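Local coordinates for protein alpha-1,6-mannanase (PDB 4V1S) that probably hydrolyses alpha-1,6-mannosidic linkages of mannan chains, as a family GH76 glycoside hydrolase of a gut bacterium, at residues D139-Y142 against D143-G146; A387-Y390 against K391-N395. All blocks are in the same frame, centred on the assembly; numbering follows the deposited sequence.

Contact 1. Residues D139-Y142 against D143-G146; sequences DRFY and DENG
Phe-141 O takes two hydrogen bonds from a single residue, Asn-145. The backbone N of Asn-145 lies 3.3 Å from Phe-141 O. Its side-chain ND2, 3.1 Å from Phe-141 O, makes a nearly straight bond from the opposite face of the carbonyl plane. Asparagine suits this place: one short side chain adds a second grip to the first backbone bond of the helix, whose N-cap is Phe-141. Glu-144, three residues beyond the cap, runs alongside the phenyl group, pointing the same way, OE1 3.5 Å from Phe-141 CD1, with ring and carboxylate planes 45° apart. A water 2.8 Å from Phe-141 N and 2.7 Å from Glu-144 OE1 bridges the two, where a capping box would have a direct bond. In Asp-143, chi1 of 62° sets the carboxylate between backbone N and carbonyl carbon; OD1 accepts a weak bond from Glu-144 N, while OD2 holds a glycerol that may mark a pocket. Glu-144 OE2 is bonded to Thr-129. Asn-145 OD1 accepts from Tyr-127 N of strand 124-127, and Tyr-142 stacks on Phe-174, tying the start of helix 142-159 to a strand and to helix 162-177.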
loop_
_atom_site.group_PDB
_atom_site.type_symbol
_atom_site.label_atom_id
_atom_site.label_comp_id
_atom_site.label_asym_id
_atom_site.label_seq_id
_atom_site.Cartn_x
_atom_site.Cartn_y
_atom_site.Cartn_z
ATOM N N ASP A 139 -4.841 12.111 -15.659
ATOM C CA ASP A 139 -5.904 11.806 -14.702
ATOM C C ASP A 139 -5.171 11.432 -13.430
ATOM O O ASP A 139 -4.565 10.356 -13.350
ATOM C CB ASP A 139 -6.772 10.658 -15.234
ATOM C CG ASP A 139 -8.126 10.532 -14.543
ATOM O OD1 ASP A 139 -8.570 11.445 -13.795
ATOM O OD2 ASP A 139 -8.791 9.483 -14.777
ATOM N N ARG A 140 -5.189 12.344 -12.450
ATOM C CA ARG A 140 -4.355 12.156 -11.246
ATOM C C ARG A 140 -5.167 12.034 -9.970
ATOM O O ARG A 140 -6.255 12.636 -9.869
ATOM C CB ARG A 140 -3.315 13.257 -11.119
ATOM C CG ARG A 140 -2.445 13.409 -12.361
ATOM C CD ARG A 140 -1.239 14.279 -12.136
ATOM N NE ARG A 140 -1.625 15.682 -11.929
ATOM C CZ ARG A 140 -0.756 16.693 -11.889
ATOM N NH1 ARG A 140 0.531 16.474 -12.048
ATOM N NH2 ARG A 140 -1.173 17.940 -11.725
ATOM N N PHE A 141 -4.650 11.191 -9.065
ATOM C CA PHE A 141 -5.302 10.781 -7.822
ATOM C C PHE A 141 -4.396 11.030 -6.651
ATOM O O PHE A 141 -3.225 10.673 -6.681
ATOM C CB PHE A 141 -5.677 9.293 -7.916
ATOM C CG PHE A 141 -6.696 9.026 -8.997
ATOM C CD1 PHE A 141 -6.299 8.964 -10.345
ATOM C CD2 PHE A 141 -8.025 8.910 -8.695
ATOM C CE1 PHE A 141 -7.216 8.728 -11.346
ATOM C CE2 PHE A 141 -8.960 8.707 -9.708
ATOM C CZ PHE A 141 -8.549 8.641 -11.026
ATOM N N TYR A 142 -4.948 11.644 -5.613
ATOM C CA TYR A 142 -4.122 12.026 -4.482
ATOM C C TYR A 142 -3.701 10.768 -3.712
ATOM O O TYR A 142 -2.597 10.734 -3.185
ATOM C CB TYR A 142 -4.823 13.069 -3.597
ATOM C CG TYR A 142 -5.122 14.349 -4.344
ATOM C CD1 TYR A 142 -4.112 15.236 -4.660
ATOM C CD2 TYR A 142 -6.407 14.654 -4.785
ATOM C CE1 TYR A 142 -4.376 16.418 -5.365
ATOM C CE2 TYR A 142 -6.663 15.829 -5.493
ATOM C CZ TYR A 142 -5.635 16.709 -5.769
ATOM O OH TYR A 142 -5.859 17.889 -6.461
ATOM N N ASP A 143 -4.551 9.740 -3.687
ATOM C CA ASP A 143 -4.184 8.493 -3.037
ATOM C C ASP A 143 -3.057 7.752 -3.766
ATOM O O ASP A 143 -2.091 7.340 -3.133
ATOM C CB ASP A 143 -5.384 7.580 -2.741
ATOM C CG ASP A 143 -6.124 7.128 -3.985
ATOM O OD1 ASP A 143 -6.008 7.787 -5.039
ATOM O OD2 ASP A 143 -6.862 6.114 -3.912
ATOM N N GLU A 144 -3.157 7.642 -5.095
ATOM C CA GLU A 144 -2.135 6.932 -5.864
ATOM C C GLU A 144 -0.759 7.548 -5.591
ATOM O O GLU A 144 0.242 6.836 -5.484
ATOM C CB GLU A 144 -2.422 6.969 -7.369
ATOM C CG GLU A 144 -3.597 6.119 -7.772
ATOM C CD GLU A 144 -3.943 6.198 -9.250
ATOM O OE1 GLU A 144 -3.400 7.072 -9.965
ATOM O OE2 GLU A 144 -4.833 5.393 -9.687
ATOM N N ASN A 145 -0.723 8.875 -5.498
ATOM C CA ASN A 145 0.530 9.560 -5.209
ATOM C C ASN A 145 1.099 9.223 -3.835
ATOM O O ASN A 145 2.318 9.115 -3.686
ATOM C CB ASN A 145 0.431 11.086 -5.464
ATOM C CG ASN A 145 0.647 11.392 -6.938
ATOM O OD1 ASN A 145 1.752 11.686 -7.357
ATOM N ND2 ASN A 145 -0.394 11.208 -7.742
ATOM N N GLY A 146 0.224 9.053 -2.846
ATOM C CA GLY A 146 0.629 8.647 -1.501
ATOM C C GLY A 146 1.105 7.218 -1.405
ATOM O O GLY A 146 2.139 6.935 -0.809
HETATM O O HOH W 1 -2.570 9.592 -9.892
#

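Contact 2. Residues A387-Y390 against K391-N395; sequences AANY and KRILN
Arg-392 curls back one turn of its helix to seize Asn-389. Its CB starts beside the backbone, 3.4 Å from Asn-389 O. From there the chain runs out to CD and then bends, chi3 78°, which turns the guanidinium toward the amide. NE comes to 2.9 Å from Asn-389 OD1 and NH2, further along the same edge, to 2.6 Å from that oxygen. The grip is side-on, two N-H groups converging on one acceptor that lies in the guanidinium plane; amide and guanidinium are only 26° apart and nearly coplanar. Ile-393 CG1 lies 3.6 Å above one face of the guanidinium, toward its rim. Asn-389 suits its place by being two-ended: OD1 serves Arg-392, and ND2 donates to Glu-93 of helix 81-97. A leucine here has no amide, so the guanidinium would probably be freer to turn and Glu-93 left without its N-H donor. All this happens near the end of helix 374-394, the last helix of the (alpha/alpha)6 barrel expected of family GH76, where i to i+4 backbone bonds continue, as from Leu-394 N to Tyr-390 O at 2.9 Å. Ile-393 CD1 makes a CH-pi contact with Tyr-390, 4.1 Å from the ring centroid and 15° off its normal. The tyrosine ring also stacks with Phe-324, and its OH bonds Asp-328, both from helix 313-330; a tyrosine fits because its ring packs while its hydroxyl satisfies a charged neighbour. Ala-387 and Ala-388 are small side chains that leave room for Tyr-46 of helix 46-61, and the extended Lys-391 carries NZ away from the turn to Asn-44 O.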
loop_
_atom_site.group_PDB
_atom_site.type_symbol
_atom_site.label_atom_id
_atom_site.label_comp_id
_atom_site.label_asym_id
_atom_site.label_seq_id
_atom_site.Cartn_x
_atom_site.Cartn_y
_atom_site.Cartn_z
ATOM N N ALA A 387 7.493 -11.627 3.963
ATOM C CA ALA A 387 7.657 -12.840 4.765
ATOM C C ALA A 387 9.103 -13.364 4.693
ATOM O O ALA A 387 9.660 -13.754 5.689
ATOM C CB ALA A 387 6.678 -13.903 4.297
ATOM N N ALA A 388 9.706 -13.326 3.512
ATOM C CA ALA A 388 11.097 -13.744 3.356
ATOM C C ALA A 388 12.031 -12.900 4.220
ATOM O O ALA A 388 12.959 -13.413 4.845
ATOM C CB ALA A 388 11.493 -13.667 1.886
ATOM N N ASN A 389 11.768 -11.601 4.273
ATOM C CA ASN A 389 12.591 -10.689 5.053
ATOM C C ASN A 389 12.462 -10.992 6.544
ATOM O O ASN A 389 13.446 -11.058 7.246
ATOM C CB ASN A 389 12.209 -9.240 4.731
ATOM C CG ASN A 389 13.171 -8.243 5.302
ATOM O OD1 ASN A 389 14.363 -8.524 5.449
ATOM N ND2 ASN A 389 12.673 -7.071 5.633
ATOM N N TYR A 390 11.234 -11.182 7.028
ATOM C CA TYR A 390 11.036 -11.466 8.450
ATOM C C TYR A 390 11.535 -12.861 8.861
ATOM O O TYR A 390 11.993 -13.038 9.984
ATOM C CB TYR A 390 9.603 -11.172 8.896
ATOM C CG TYR A 390 9.433 -9.708 9.132
ATOM C CD1 TYR A 390 9.103 -8.849 8.085
ATOM C CD2 TYR A 390 9.663 -9.169 10.389
ATOM C CE1 TYR A 390 8.991 -7.507 8.277
ATOM C CE2 TYR A 390 9.552 -7.819 10.616
ATOM C CZ TYR A 390 9.233 -6.978 9.567
ATOM O OH TYR A 390 9.120 -5.633 9.816
ATOM N N LYS A 391 11.482 -13.823 7.943
ATOM C CA LYS A 391 12.064 -15.144 8.202
ATOM C C LYS A 391 13.587 -14.979 8.404
ATOM O O LYS A 391 14.162 -15.547 9.320
ATOM C CB LYS A 391 11.755 -16.094 7.048
ATOM C CG LYS A 391 12.332 -17.489 7.223
ATOM C CD LYS A 391 11.969 -18.445 6.088
ATOM C CE LYS A 391 12.606 -19.812 6.320
ATOM N NZ LYS A 391 12.235 -20.803 5.274
ATOM N N ARG A 392 14.204 -14.159 7.541
ATOM C CA ARG A 392 15.651 -13.864 7.618
ATOM C C ARG A 392 16.009 -13.157 8.938
ATOM O O ARG A 392 16.955 -13.537 9.610
ATOM C CB ARG A 392 16.075 -13.017 6.396
ATOM C CG ARG A 392 17.420 -12.289 6.502
ATOM C CD ARG A 392 17.559 -11.187 5.446
ATOM N NE ARG A 392 16.828 -9.941 5.752
ATOM C CZ ARG A 392 17.203 -9.039 6.674
ATOM N NH1 ARG A 392 18.285 -9.240 7.433
ATOM N NH2 ARG A 392 16.475 -7.927 6.861
ATOM N N ILE A 393 15.233 -12.134 9.282
ATOM C CA ILE A 393 15.353 -11.409 10.544
ATOM C C ILE A 393 15.279 -12.357 11.756
ATOM O O ILE A 393 16.067 -12.242 12.691
ATOM C CB ILE A 393 14.254 -10.309 10.638
ATOM C CG1 ILE A 393 14.567 -9.170 9.654
ATOM C CG2 ILE A 393 14.119 -9.780 12.064
ATOM C CD1 ILE A 393 13.460 -8.148 9.460
ATOM N N LEU A 394 14.344 -13.299 11.726
ATOM C CA LEU A 394 14.224 -14.296 12.792
ATOM C C LEU A 394 15.388 -15.289 12.845
ATOM O O LEU A 394 15.847 -15.613 13.908
ATOM C CB LEU A 394 12.912 -15.068 12.654
ATOM C CG LEU A 394 11.653 -14.339 13.110
ATOM C CD1 LEU A 394 10.435 -15.195 12.781
ATOM C CD2 LEU A 394 11.698 -14.001 14.601
ATOM N N ASN A 395 15.868 -15.739 11.682
ATOM C CA ASN A 395 16.955 -16.733 11.606
ATOM C C ASN A 395 18.341 -16.114 11.400
ATOM O O ASN A 395 18.662 -15.067 11.969
ATOM C CB ASN A 395 16.676 -17.727 10.483
#

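Both contacts are local, made within one run of chain, but they mark opposite ends of helices: contact 1 begins helix 142-159, and contact 2 nears the finish of helix 374-394. They share no element and lie on opposite sides of the chain's centre, about 32 Å apart between centres and about 18 Å between nearest atoms. Contact 1 is buried, and its polar groups act on backbone atoms at a helix start, with water and glycerol close by. Contact 2 is farther out and only partly buried; there the inner face carries alanines and an aromatic ring against neighbouring helices, while an exposed arginine is bound to an asparagine and an exposed isoleucine covers one face of the aromatic ring.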